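Local atomic coordinates of FEZ-1 protein (Fluoribacter gormanii, PDB entry 5WCK), a protein that probably hydrolyses the beta-lactam ring of antibiotics, as a monomeric subclass B3 metallo-beta-lactamase with two zinc ions in its active site. Residues L38-L43 with L68-H73; A89-M94 with T120-D125; F11-N16 with N234-P239; K165-V170 with R207-L212. The protein carries 2 engineered substitutions. All blocks are in the same frame, centred on the assembly; numbering follows the deposited sequence. Where two conformers were deposited one is given.

Contact 1. Residues L38-L43 with L68-H73. With ZN (zinc ion), chain D.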
loop_
_atom_site.group_PDB
_atom_site.type_symbol
_atom_site.label_atom_id
_atom_site.label_comp_id
_atom_site.label_asym_id
_atom_site.label_seq_id
_atom_site.Cartn_x
_atom_site.Cartn_y
_atom_site.Cartn_z
ATOM N N LEU A 38 10.155 -2.336 -4.805
ATOM C CA LEU A 38 9.529 -2.888 -3.610
ATOM C C LEU A 38 8.493 -1.895 -3.080
ATOM O O LEU A 38 8.790 -0.691 -2.949
ATOM C CB LEU A 38 10.603 -3.168 -2.553
ATOM C CG LEU A 38 10.087 -3.682 -1.216
ATOM C CD1 LEU A 38 9.422 -5.039 -1.341
ATOM C CD2 LEU A 38 11.199 -3.756 -0.179
ATOM N N ILE A 39 7.285 -2.399 -2.778
ATOM C CA ILE A 39 6.196 -1.569 -2.185
ATOM C C ILE A 39 5.892 -2.120 -0.781
ATOM O O ILE A 39 5.573 -3.281 -0.704
ATOM C CB ILE A 39 4.927 -1.573 -3.066
ATOM C CG1 ILE A 39 5.241 -1.328 -4.544
ATOM C CG2 ILE A 39 3.949 -0.536 -2.544
ATOM C CD1 ILE A 39 4.017 -1.071 -5.408
ATOM N N ASN A 40 6.058 -1.254 0.224
ATOM C CA ASN A 40 5.803 -1.469 1.676
ATOM C C ASN A 40 6.992 -2.149 2.372
ATOM O O ASN A 40 7.260 -3.259 2.069
ATOM C CB ASN A 40 4.427 -2.060 1.995
ATOM C CG ASN A 40 3.300 -1.170 1.520
ATOM O OD1 ASN A 40 3.338 0.020 1.698
ATOM N ND2 ASN A 40 2.276 -1.762 0.938
ATOM N N SER A 41 7.604 -1.447 3.324
ATOM C CA SER A 41 8.758 -1.969 4.101
ATOM C C SER A 41 8.268 -2.624 5.400
ATOM O O SER A 41 9.045 -3.298 6.022
ATOM C CB SER A 41 9.721 -0.866 4.381
ATOM O OG SER A 41 9.026 0.202 4.974
ATOM N N ASP A 42 6.999 -2.400 5.751
ATOM C CA ASP A 42 6.368 -3.069 6.898
ATOM C C ASP A 42 7.101 -2.711 8.198
ATOM O O ASP A 42 7.665 -1.638 8.336
ATOM C CB ASP A 42 6.227 -4.558 6.612
ATOM C CG ASP A 42 5.509 -4.878 5.311
ATOM O OD1 ASP A 42 4.808 -3.975 4.804
ATOM O OD2 ASP A 42 5.648 -6.026 4.837
ATOM N N LEU A 43 7.013 -3.595 9.196
ATOM C CA LEU A 43 7.704 -3.339 10.473
ATOM C C LEU A 43 9.201 -3.637 10.308
ATOM O O LEU A 43 9.588 -4.433 9.441
ATOM C CB LEU A 43 7.115 -4.248 11.551
ATOM C CG LEU A 43 5.611 -4.167 11.753
ATOM C CD1 LEU A 43 5.161 -5.228 12.747
ATOM C CD2 LEU A 43 5.195 -2.781 12.194
ATOM N N LEU A 68 8.721 2.114 -2.528
ATOM C CA LEU A 68 7.453 2.846 -2.444
ATOM C C LEU A 68 6.679 2.330 -1.236
ATOM O O LEU A 68 6.993 1.255 -0.715
ATOM C CB LEU A 68 6.620 2.613 -3.709
ATOM C CG LEU A 68 7.330 2.796 -5.037
ATOM C CD1 LEU A 68 6.422 2.377 -6.180
ATOM C CD2 LEU A 68 7.812 4.229 -5.204
ATOM N N ILE A 69 5.675 3.109 -0.830
ATOM C CA ILE A 69 4.768 2.742 0.226
ATOM C C ILE A 69 3.327 3.039 -0.188
ATOM O O ILE A 69 3.043 3.926 -1.016
ATOM C CB ILE A 69 5.115 3.441 1.548
ATOM C CG1 ILE A 69 5.111 4.964 1.421
ATOM C CG2 ILE A 69 6.425 2.896 2.098
ATOM C CD1 ILE A 69 5.284 5.718 2.732
ATOM N N SER A 70 2.396 2.338 0.475
ATOM C CA SER A 70 0.966 2.635 0.344
ATOM C C SER A 70 0.613 3.944 1.064
ATOM O O SER A 70 -0.128 4.760 0.552
ATOM C CB SER A 70 0.124 1.517 0.900
ATOM O OG SER A 70 0.223 0.360 0.075
ATOM N N HIS A 71 1.080 4.078 2.303
ATOM C CA HIS A 71 0.823 5.292 3.064
ATOM C C HIS A 71 1.763 5.347 4.275
ATOM O O HIS A 71 2.342 4.347 4.660
ATOM C CB HIS A 71 -0.660 5.408 3.461
ATOM C CG HIS A 71 -1.173 4.411 4.441
ATOM N ND1 HIS A 71 -1.912 3.286 4.062
ATOM C CD2 HIS A 71 -1.115 4.381 5.787
ATOM C CE1 HIS A 71 -2.288 2.634 5.147
ATOM N NE2 HIS A 71 -1.825 3.285 6.220
ATOM N N ALA A 72 1.869 6.548 4.857
ATOM C CA ALA A 72 2.847 6.838 5.918
ATOM C C ALA A 72 2.278 6.502 7.302
ATOM O O ALA A 72 1.976 7.388 8.085
ATOM C CB ALA A 72 3.287 8.286 5.834
ATOM N N HIS A 73 2.146 5.206 7.586
ATOM C CA HIS A 73 1.948 4.669 8.919
ATOM C C HIS A 73 3.024 3.609 9.182
ATOM O O HIS A 73 3.532 2.968 8.259
ATOM C CB HIS A 73 0.549 4.079 9.097
ATOM C CG HIS A 73 -0.525 5.081 9.331
ATOM N ND1 HIS A 73 -1.878 4.816 9.054
ATOM C CD2 HIS A 73 -0.479 6.336 9.838
ATOM C CE1 HIS A 73 -2.589 5.877 9.399
ATOM N NE2 HIS A 73 -1.765 6.829 9.843
HETATM ZN ZN ZN D . -2.731 3.202 8.099
HETATM O O HOH W 1 -2.300 1.394 8.749
#

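Contact 2. Residues A89-M94 with T120-D125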
loop_
_atom_site.group_PDB
_atom_site.type_symbol
_atom_site.label_atom_id
_atom_site.label_comp_id
_atom_site.label_asym_id
_atom_site.label_seq_id
_atom_site.Cartn_x
_atom_site.Cartn_y
_atom_site.Cartn_z
ATOM N N ALA A 89 18.211 1.510 -2.104
ATOM C CA ALA A 89 17.050 1.788 -2.975
ATOM C C ALA A 89 16.668 3.261 -2.849
ATOM O O ALA A 89 16.933 3.828 -1.819
ATOM C CB ALA A 89 15.857 0.954 -2.557
ATOM N N LYS A 90 16.087 3.832 -3.901
ATOM C CA LYS A 90 15.591 5.223 -3.845
ATOM C C LYS A 90 14.169 5.207 -3.290
ATOM O O LYS A 90 13.340 4.528 -3.852
ATOM C CB LYS A 90 15.600 5.836 -5.235
ATOM C CG LYS A 90 17.008 5.912 -5.775
ATOM C CD LYS A 90 17.038 6.615 -7.055
ATOM C CE LYS A 90 16.702 5.714 -8.205
ATOM N NZ LYS A 90 17.629 6.073 -9.297
ATOM N N TYR A 91 13.947 6.026 -2.273
ATOM C CA TYR A 91 12.648 6.081 -1.573
ATOM C C TYR A 91 11.807 7.206 -2.180
ATOM O O TYR A 91 12.216 8.331 -2.159
ATOM C CB TYR A 91 12.937 6.391 -0.106
ATOM C CG TYR A 91 11.847 6.080 0.885
ATOM C CD1 TYR A 91 10.749 5.320 0.555
ATOM C CD2 TYR A 91 11.939 6.560 2.169
ATOM C CE1 TYR A 91 9.773 5.029 1.489
ATOM C CE2 TYR A 91 10.979 6.272 3.114
ATOM C CZ TYR A 91 9.904 5.477 2.784
ATOM O OH TYR A 91 8.982 5.210 3.744
ATOM N N MET A 92 10.605 6.862 -2.647
ATOM C CA MET A 92 9.755 7.835 -3.298
ATOM C C MET A 92 8.402 7.817 -2.576
ATOM O O MET A 92 7.812 6.746 -2.363
ATOM C CB MET A 92 9.577 7.520 -4.786
ATOM C CG MET A 92 10.885 7.246 -5.500
ATOM S SD MET A 92 10.629 7.107 -7.284
ATOM C CE MET A 92 12.323 6.775 -7.773
ATOM N N VAL A 93 7.915 9.004 -2.230
ATOM C CA VAL A 93 6.746 9.183 -1.344
ATOM C C VAL A 93 5.906 10.366 -1.852
ATOM O O VAL A 93 6.410 11.422 -2.222
ATOM C CB VAL A 93 7.154 9.382 0.127
ATOM C CG1 VAL A 93 5.946 9.633 1.007
ATOM C CG2 VAL A 93 7.965 8.231 0.674
ATOM N N MET A 94 4.576 10.175 -1.856
ATOM C CA MET A 94 3.594 11.207 -2.167
ATOM C C MET A 94 3.811 12.426 -1.246
ATOM O O MET A 94 3.897 12.281 -0.036
ATOM C CB MET A 94 2.185 10.649 -1.948
ATOM C CG MET A 94 1.043 11.535 -2.438
ATOM S SD MET A 94 0.977 11.871 -4.225
ATOM C CE MET A 94 0.471 10.253 -4.809
ATOM N N THR A 120 11.583 4.915 12.540
ATOM C CA THR A 120 12.881 5.511 12.181
ATOM C C THR A 120 12.717 6.550 11.078
ATOM O O THR A 120 12.102 6.280 10.040
ATOM C CB THR A 120 13.872 4.418 11.778
ATOM O OG1 THR A 120 13.944 3.484 12.856
ATOM C CG2 THR A 120 15.243 4.969 11.459
ATOM N N GLN A 121 13.289 7.735 11.308
ATOM C CA GLN A 121 13.344 8.798 10.319
ATOM C C GLN A 121 14.183 8.358 9.105
ATOM O O GLN A 121 15.139 7.578 9.210
ATOM C CB GLN A 121 13.918 10.069 10.950
ATOM C CG GLN A 121 13.060 10.614 12.082
ATOM C CD GLN A 121 13.592 11.908 12.651
ATOM O OE1 GLN A 121 14.483 12.536 12.091
ATOM N NE2 GLN A 121 13.008 12.336 13.756
ATOM N N SER A 122 13.763 8.820 7.923
ATOM C CA SER A 122 14.480 8.556 6.695
ATOM C C SER A 122 14.337 9.791 5.807
ATOM O O SER A 122 13.543 10.691 6.102
ATOM C CB SER A 122 13.978 7.297 6.049
ATOM O OG SER A 122 12.637 7.492 5.694
ATOM N N THR A 123 15.138 9.847 4.742
ATOM C CA THR A 123 14.974 10.881 3.756
ATOM C C THR A 123 14.259 10.290 2.542
ATOM O O THR A 123 14.382 9.105 2.244
ATOM C CB THR A 123 16.331 11.488 3.391
ATOM O OG1 THR A 123 17.149 10.427 2.913
ATOM C CG2 THR A 123 17.012 12.145 4.568
ATOM N N VAL A 124 13.540 11.170 1.859
ATOM C CA VAL A 124 12.830 10.836 0.639
ATOM C C VAL A 124 13.680 11.306 -0.549
ATOM O O VAL A 124 14.017 12.482 -0.677
ATOM C CB VAL A 124 11.422 11.454 0.668
ATOM C CG1 VAL A 124 10.722 11.374 -0.684
ATOM C CG2 VAL A 124 10.582 10.815 1.767
ATOM N N ASP A 125 13.955 10.373 -1.460
ATOM C CA ASP A 125 14.786 10.653 -2.645
ATOM C C ASP A 125 13.991 11.328 -3.773
ATOM O O ASP A 125 14.556 12.113 -4.544
ATOM C CB ASP A 125 15.453 9.360 -3.092
ATOM C CG ASP A 125 16.391 8.832 -2.028
ATOM O OD1 ASP A 125 17.342 9.566 -1.702
ATOM O OD2 ASP A 125 16.137 7.739 -1.494
#

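Contact 3. Residues F11-N16 with N234-P239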
loop_
_atom_site.group_PDB
_atom_site.type_symbol
_atom_site.label_atom_id
_atom_site.label_comp_id
_atom_site.label_asym_id
_atom_site.label_seq_id
_atom_site.Cartn_x
_atom_site.Cartn_y
_atom_site.Cartn_z
ATOM N N PHE A 11 4.933 -15.390 -3.954
ATOM C CA PHE A 11 4.389 -15.962 -5.165
ATOM C C PHE A 11 4.231 -14.873 -6.224
ATOM O O PHE A 11 4.235 -13.689 -5.886
ATOM C CB PHE A 11 3.054 -16.678 -4.916
ATOM C CG PHE A 11 1.942 -15.789 -4.432
ATOM C CD1 PHE A 11 1.833 -15.484 -3.085
ATOM C CD2 PHE A 11 1.027 -15.254 -5.323
ATOM C CE1 PHE A 11 0.810 -14.661 -2.646
ATOM C CE2 PHE A 11 0.014 -14.425 -4.884
ATOM C CZ PHE A 11 -0.081 -14.130 -3.550
ATOM N N ARG A 12 4.125 -15.302 -7.475
ATOM C CA ARG A 12 3.803 -14.415 -8.574
ATOM C C ARG A 12 2.290 -14.179 -8.624
ATOM O O ARG A 12 1.500 -15.121 -8.735
ATOM C CB ARG A 12 4.324 -14.988 -9.894
ATOM C CG ARG A 12 4.304 -14.004 -11.046
ATOM C CD ARG A 12 5.192 -14.455 -12.192
ATOM N NE ARG A 12 4.556 -15.570 -12.858
ATOM C CZ ARG A 12 3.606 -15.446 -13.774
ATOM N NH1 ARG A 12 3.248 -14.241 -14.185
ATOM N NH2 ARG A 12 3.019 -16.518 -14.285
ATOM N N ILE A 13 1.882 -12.899 -8.604
ATOM C CA ILE A 13 0.473 -12.531 -8.685
ATOM C C ILE A 13 0.022 -12.577 -10.150
ATOM O O ILE A 13 -0.923 -13.238 -10.506
ATOM C CB ILE A 13 0.225 -11.148 -8.053
ATOM C CG1 ILE A 13 0.557 -11.130 -6.557
ATOM C CG2 ILE A 13 -1.206 -10.687 -8.328
ATOM C CD1 ILE A 13 0.716 -9.750 -5.921
ATOM N N ALA A 14 0.733 -11.853 -11.010
ATOM C CA ALA A 14 0.412 -11.736 -12.445
ATOM C C ALA A 14 1.560 -10.981 -13.103
ATOM O O ALA A 14 2.175 -10.146 -12.468
ATOM C CB ALA A 14 -0.883 -10.985 -12.639
ATOM N N GLY A 15 1.836 -11.280 -14.375
ATOM C CA GLY A 15 2.913 -10.578 -15.083
ATOM C C GLY A 15 4.198 -10.587 -14.265
ATOM O O GLY A 15 4.643 -11.640 -13.789
ATOM N N ASN A 16 4.769 -9.393 -14.057
ATOM C CA ASN A 16 6.014 -9.246 -13.300
ATOM C C ASN A 16 5.780 -8.692 -11.889
ATOM O O ASN A 16 6.730 -8.150 -11.294
ATOM C CB ASN A 16 7.029 -8.383 -14.070
ATOM C CG ASN A 16 6.580 -6.958 -14.332
ATOM O OD1 ASN A 16 5.387 -6.689 -14.423
ATOM N ND2 ASN A 16 7.534 -6.049 -14.532
ATOM N N ASN A 234 -6.353 -17.277 -12.615
ATOM C CA ASN A 234 -5.887 -16.264 -11.674
ATOM C C ASN A 234 -6.962 -15.812 -10.706
ATOM O O ASN A 234 -7.749 -15.044 -11.068
ATOM C CB ASN A 234 -5.182 -15.164 -12.439
ATOM C CG ASN A 234 -4.212 -14.511 -11.503
ATOM O OD1 ASN A 234 -4.417 -14.577 -10.312
ATOM N ND2 ASN A 234 -3.185 -13.906 -12.054
ATOM N N PRO A 235 -6.967 -16.347 -9.480
ATOM C CA PRO A 235 -7.936 -15.891 -8.493
ATOM C C PRO A 235 -7.727 -14.448 -8.001
ATOM O O PRO A 235 -8.648 -13.900 -7.381
ATOM C CB PRO A 235 -7.753 -16.848 -7.310
ATOM C CG PRO A 235 -6.363 -17.402 -7.484
ATOM C CD PRO A 235 -6.120 -17.435 -8.975
ATOM N N PHE A 236 -6.575 -13.846 -8.343
ATOM C CA PHE A 236 -6.325 -12.460 -7.965
ATOM C C PHE A 236 -6.982 -11.524 -8.985
ATOM O O PHE A 236 -7.072 -10.343 -8.731
ATOM C CB PHE A 236 -4.835 -12.199 -7.763
ATOM C CG PHE A 236 -4.327 -12.899 -6.529
ATOM C CD1 PHE A 236 -4.506 -12.338 -5.282
ATOM C CD2 PHE A 236 -3.810 -14.184 -6.609
ATOM C CE1 PHE A 236 -4.127 -13.013 -4.130
ATOM C CE2 PHE A 236 -3.416 -14.852 -5.464
ATOM C CZ PHE A 236 -3.591 -14.278 -4.229
ATOM N N VAL A 237 -7.461 -12.052 -10.111
ATOM C CA VAL A 237 -8.361 -11.284 -11.006
ATOM C C VAL A 237 -9.745 -11.334 -10.370
ATOM O O VAL A 237 -10.413 -12.372 -10.378
ATOM C CB VAL A 237 -8.361 -11.824 -12.454
ATOM C CG1 VAL A 237 -9.375 -11.094 -13.335
ATOM C CG2 VAL A 237 -6.985 -11.765 -13.059
ATOM N N ASP A 238 -10.143 -10.201 -9.769
ATOM C CA ASP A 238 -11.352 -10.164 -8.958
ATOM C C ASP A 238 -11.987 -8.785 -9.061
ATOM O O ASP A 238 -12.097 -8.064 -8.076
ATOM C CB ASP A 238 -11.039 -10.489 -7.499
ATOM C CG ASP A 238 -12.247 -10.589 -6.579
ATOM O OD1 ASP A 238 -13.391 -10.779 -7.084
ATOM O OD2 ASP A 238 -12.048 -10.470 -5.341
ATOM N N PRO A 239 -12.467 -8.390 -10.248
ATOM C CA PRO A 239 -13.114 -7.087 -10.409
ATOM C C PRO A 239 -14.383 -6.900 -9.569
ATOM O O PRO A 239 -14.660 -5.775 -9.115
ATOM C CB PRO A 239 -13.417 -7.009 -11.912
ATOM C CG PRO A 239 -13.438 -8.457 -12.354
ATOM C CD PRO A 239 -12.381 -9.122 -11.517
#

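Contact 4. Residues K165-V170 with R207-L212. With SO4 (sulfate ion), chain H.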
loop_
_atom_site.group_PDB
_atom_site.type_symbol
_atom_site.label_atom_id
_atom_site.label_comp_id
_atom_site.label_asym_id
_atom_site.label_seq_id
_atom_site.Cartn_x
_atom_site.Cartn_y
_atom_site.Cartn_z
ATOM N N LYS A 165 -3.549 -11.842 -21.745
ATOM C CA LYS A 165 -4.641 -10.892 -21.516
ATOM C C LYS A 165 -4.153 -9.730 -20.625
ATOM O O LYS A 165 -3.183 -9.867 -19.922
ATOM C CB LYS A 165 -5.844 -11.637 -20.946
ATOM C CG LYS A 165 -6.547 -12.497 -21.992
ATOM C CD LYS A 165 -7.755 -13.228 -21.488
ATOM C CE LYS A 165 -7.403 -14.510 -20.762
ATOM N NZ LYS A 165 -8.594 -15.375 -20.586
ATOM N N GLN A 166 -4.834 -8.586 -20.747
ATOM C CA GLN A 166 -4.453 -7.322 -20.099
ATOM C C GLN A 166 -5.313 -7.103 -18.852
ATOM O O GLN A 166 -6.537 -7.176 -18.897
ATOM C CB GLN A 166 -4.693 -6.141 -21.043
ATOM C CG GLN A 166 -3.868 -6.201 -22.322
ATOM C CD GLN A 166 -2.395 -5.990 -22.074
ATOM O OE1 GLN A 166 -1.983 -5.016 -21.449
ATOM N NE2 GLN A 166 -1.578 -6.888 -22.598
ATOM N N TYR A 167 -4.669 -6.749 -17.730
ATOM C CA TYR A 167 -5.405 -6.483 -16.498
ATOM C C TYR A 167 -4.833 -5.246 -15.807
ATOM O O TYR A 167 -3.615 -5.147 -15.692
ATOM C CB TYR A 167 -5.296 -7.656 -15.533
ATOM C CG TYR A 167 -5.771 -8.971 -16.093
ATOM C CD1 TYR A 167 -7.115 -9.256 -16.171
ATOM C CD2 TYR A 167 -4.861 -9.895 -16.593
ATOM C CE1 TYR A 167 -7.556 -10.456 -16.704
ATOM C CE2 TYR A 167 -5.288 -11.093 -17.142
ATOM C CZ TYR A 167 -6.638 -11.369 -17.194
ATOM O OH TYR A 167 -7.070 -12.546 -17.738
ATOM N N GLN A 168 -5.704 -4.373 -15.289
ATOM C CA GLN A 168 -5.276 -3.285 -14.400
ATOM C C GLN A 168 -5.222 -3.820 -12.953
ATOM O O GLN A 168 -6.232 -4.248 -12.387
ATOM C CB GLN A 168 -6.181 -2.051 -14.504
ATOM C CG GLN A 168 -5.862 -0.984 -13.452
ATOM C CD GLN A 168 -5.972 0.458 -13.894
ATOM O OE1 GLN A 168 -5.323 0.882 -14.853
ATOM N NE2 GLN A 168 -6.725 1.251 -13.139
ATOM N N ALA A 169 -4.017 -3.761 -12.369
ATOM C CA ALA A 169 -3.780 -4.066 -10.969
ATOM C C ALA A 169 -3.896 -2.767 -10.162
ATOM O O ALA A 169 -3.379 -1.726 -10.546
ATOM C CB ALA A 169 -2.427 -4.707 -10.771
ATOM N N VAL A 170 -4.569 -2.870 -9.025
ATOM C CA VAL A 170 -4.819 -1.761 -8.147
ATOM C C VAL A 170 -4.434 -2.202 -6.727
ATOM O O VAL A 170 -5.050 -3.093 -6.175
ATOM C CB VAL A 170 -6.290 -1.316 -8.184
ATOM C CG1 VAL A 170 -6.520 -0.174 -7.208
ATOM C CG2 VAL A 170 -6.765 -0.937 -9.575
ATOM N N ARG A 207 -10.985 1.539 -13.019
ATOM C CA ARG A 207 -10.879 0.162 -13.509
ATOM C C ARG A 207 -10.027 -0.641 -12.513
ATOM O O ARG A 207 -8.964 -0.215 -12.095
ATOM C CB ARG A 207 -10.199 0.167 -14.877
ATOM C CG ARG A 207 -10.071 -1.190 -15.551
ATOM C CD ARG A 207 -11.342 -1.593 -16.271
ATOM N NE ARG A 207 -11.718 -0.694 -17.348
ATOM C CZ ARG A 207 -11.239 -0.734 -18.589
ATOM N NH1 ARG A 207 -11.587 0.206 -19.448
ATOM N NH2 ARG A 207 -10.436 -1.714 -18.976
ATOM N N CYS A 208 -10.545 -1.793 -12.128
ATOM C CA CYS A 208 -9.881 -2.624 -11.108
ATOM C C CYS A 208 -10.096 -4.093 -11.476
ATOM O O CYS A 208 -11.178 -4.628 -11.243
ATOM C CB CYS A 208 -10.457 -2.305 -9.746
ATOM S SG CYS A 208 -9.583 -3.180 -8.418
ATOM N N ASP A 209 -9.066 -4.711 -12.042
ATOM C CA ASP A 209 -9.125 -6.126 -12.437
ATOM C C ASP A 209 -8.421 -6.977 -11.371
ATOM O O ASP A 209 -9.018 -7.898 -10.818
ATOM C CB ASP A 209 -8.522 -6.386 -13.821
ATOM C CG ASP A 209 -9.164 -5.566 -14.936
ATOM O OD1 ASP A 209 -10.393 -5.607 -15.041
ATOM O OD2 ASP A 209 -8.441 -4.848 -15.618
ATOM N N ILE A 210 -7.165 -6.659 -11.061
ATOM C CA ILE A 210 -6.391 -7.399 -10.065
ATOM C C ILE A 210 -6.400 -6.572 -8.778
ATOM O O ILE A 210 -5.856 -5.479 -8.713
ATOM C CB ILE A 210 -4.986 -7.743 -10.572
ATOM C CG1 ILE A 210 -5.080 -8.774 -11.705
ATOM C CG2 ILE A 210 -4.090 -8.267 -9.437
ATOM C CD1 ILE A 210 -3.816 -8.971 -12.460
ATOM N N PHE A 211 -7.144 -7.086 -7.815
ATOM C CA PHE A 211 -7.569 -6.389 -6.620
ATOM C C PHE A 211 -6.589 -6.661 -5.481
ATOM O O PHE A 211 -6.517 -7.779 -4.997
ATOM C CB PHE A 211 -8.992 -6.842 -6.283
ATOM C CG PHE A 211 -9.526 -6.438 -4.935
ATOM C CD1 PHE A 211 -9.119 -5.286 -4.280
ATOM C CD2 PHE A 211 -10.444 -7.252 -4.307
ATOM C CE1 PHE A 211 -9.635 -4.964 -3.030
ATOM C CE2 PHE A 211 -10.940 -6.948 -3.051
ATOM C CZ PHE A 211 -10.532 -5.807 -2.417
ATOM N N LEU A 212 -5.836 -5.637 -5.082
ATOM C CA LEU A 212 -4.811 -5.785 -4.032
ATOM C C LEU A 212 -4.954 -4.632 -3.035
ATOM O O LEU A 212 -5.800 -3.708 -3.215
ATOM C CB LEU A 212 -3.422 -5.800 -4.680
ATOM C CG LEU A 212 -3.196 -6.890 -5.724
ATOM C CD1 LEU A 212 -1.899 -6.646 -6.489
ATOM C CD2 LEU A 212 -3.174 -8.267 -5.072
HETATM S S SO4 H . -10.381 -11.884 -19.347
HETATM O O1 SO4 H . -11.281 -11.549 -18.245
HETATM O O2 SO4 H . -9.359 -12.843 -18.850
HETATM O O3 SO4 H . -11.147 -12.562 -20.430
HETATM O O4 SO4 H . -9.742 -10.689 -19.920
#

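Contact 1. Residues L38-L43 with L68-H73
Asn40 meets Ser70 with both ends of its amide. OD1 takes the backbone N-H of Ser70 (Ser70 N to Asn40 OD1, 2.8 Å), from a donor tilted 19° out of the carbonyl plane, while ND2 donates a hydrogen bond to Ser70 OG at 3.1 Å, with the hydroxyl almost exactly in the amide plane. Gripped at two points, the buried amide is fixed in its rotation, and Ala26 O takes a further bond from ND2. CG stands anti to the carbonyl carbon (chi1 -60°), which swings the amide across to Ser70. One step back the backbones pair as parallel strands: Leu68 N binds Leu38 O, and Asn40 N binds Leu68 O, both at 2.8 Å. Beyond Ser70 the chain enters the zinc-binding loop characteristic of the metallo-beta-lactamase fold. His71 NE2 and His73 ND1 bind the same zinc ion, each at 2.1 Å, with His149 and a water completing its ligands; His71 ND1 is satisfied by Gly173 O. The pairing thus joins the ends of strands 35-39 and 64-68, neighbours in the seven-stranded sheet, with Leu38 packed on helix 80-87, Ile69 on helix 95-103, and His73 at the N-cap position of helix 74-77.

Contact 2. Residues A89-M94 with T120-D125
Tyr91 and Asp125 bring the two backbones together where strand 90-94 is met by a loop running at 91° to it, their CA atoms 5.2 Å apart. Each residue gives one N-H to the other. Tyr91 N binds the carboxylate atom Asp125 OD2 at 2.9 Å, almost straight at 176° and on the lone pair directed away from the other oxygen. In return Asp125 N reaches Tyr91 O at 2.8 Å, within the carbonyl plane but more bent. With chi1 at -63° the carboxylate sits beside its own backbone N, where OD2 can take Tyr91 N. The tyrosine ring reaches obliquely past the loop, presenting its edge: CE2 lies 3.3 Å from Ser122 OG, which sits in the ring plane, and CD2 is 3.5 Å from Thr123 O. On one face, toward the rim, rests Val93 CG2. That methyl also meets Val124 CG2 at 3.8 Å, the two valines crossing at about a right angle, and helix 95-103 packs here, Ile101 on Tyr91 and Val124, Val98 on Val93. The contact leads the loop into strand 126-128, which pairs with 90-94 at the border of the sheet. Its chemistry is that of a side chain standing in for a backbone acceptor: the carboxylate takes up a strand N-H just before regular pairing begins, and Lys84, in a long and weak ion pair with OD2, probably offsets part of its charge.

Contact 3. Residues F11-N16 with N234-P239
Phe11 and Phe236 approach from opposite directions and touch obliquely, CE2 of Phe11 lying 3.5 Å from CE2 of Phe236. The planes are 30° apart and slid past each other, so with centroids 5.3 Å apart the rings barely overlap. Ile13 crosses Phe236 at about a right angle, its CG2 4.0 Å from Phe236 CB. The polar link is a single bond: Asn234 ND2 donates to Ile13 O at 2.8 Å, in the carbonyl plane and close to the plane of its own amide, while Ala14 CB rests beside the same nitrogen. CG of Asn234 points anti to its backbone N (chi1 -155°), carrying the amide toward the strand. These groups join edge strand 11-14 of the seven-stranded sheet to the loop that precedes the C-terminal helix 239-262. The loop folds as a type I turn from Asn234 to Val237 and also as an Asx turn, since Asn234 OD1 accepts Phe236 N at 3.0 Å; one amide therefore shapes the turn with its oxygen and grips the strand with its nitrogen. Asp162 OD2 takes a second bond from ND2. Farther out, a classic beta bulge at Ile13 and Ala14 opposite Leu17 shapes the strand, and Tyr19 and Tyr225 meet the Phe11 ring.

Contact 4. Residues K165-V170 with R207-L212
Tyr167 lies across both Asp209 and Ile210, approaching each at about a right angle, where strands 165-172 and 210-213 pair in parallel as the two strands of a beta-alpha-beta crossover through helix 192-204. The edge of the Tyr167 ring faces Asp209 CB, with ring and carboxylate planes 76° apart, and Ile210 CD1 touches Tyr167 CB at 3.7 Å. For Asp209, a chi1 of -57° places OD2 where Gln168 N can reach it, at 2.8 Å. Gln168 O is gripped in return by two N-H groups, those of Asp209 and Ile210. The Gln168 side chain bends at chi2 to bring NE2 within 2.9 Å of Arg207 O, which lies 30° out of the amide plane. Farther along, Val170 N binds Ile210 O and Leu212 N binds Val170 O. Ala169 and Ile210 share one sheet face, where their CB atoms lie 4.0 Å apart; Val170 points to the other, its CG2 packed at 3.8 Å on Cys208 SG, which is disulfide-bonded to Cys242 in the C-terminal helix. At the outer end a sulfate, probably from the crystallisation liquor, takes a hydrogen bond from Tyr167 OH to its O2 at 2.6 Å and a weak one from Lys165 NZ.

How the contacts relate
From the N terminus, strand 11-14 opens the widest loop, which contact 3 closes some 220 residues later, just before the C-terminal helix; the other three contacts all nest inside it. They follow one another in series without crossing. Contact 1 closes a short loop at the centre of the seven-stranded sheet and delivers the chain to the zinc site. Contact 2 shuts the next loop near that sheet's far border, packing against contact 1 through Leu68 on Met92. Contact 4 then closes the crossover in the five-stranded sheet. Contacts 3 and 4 touch, Ala14 meeting Ile210 and Asp238 N probably bonding to Asp209 O, so that the edges of the two sheets and the C-terminal helix are tied together.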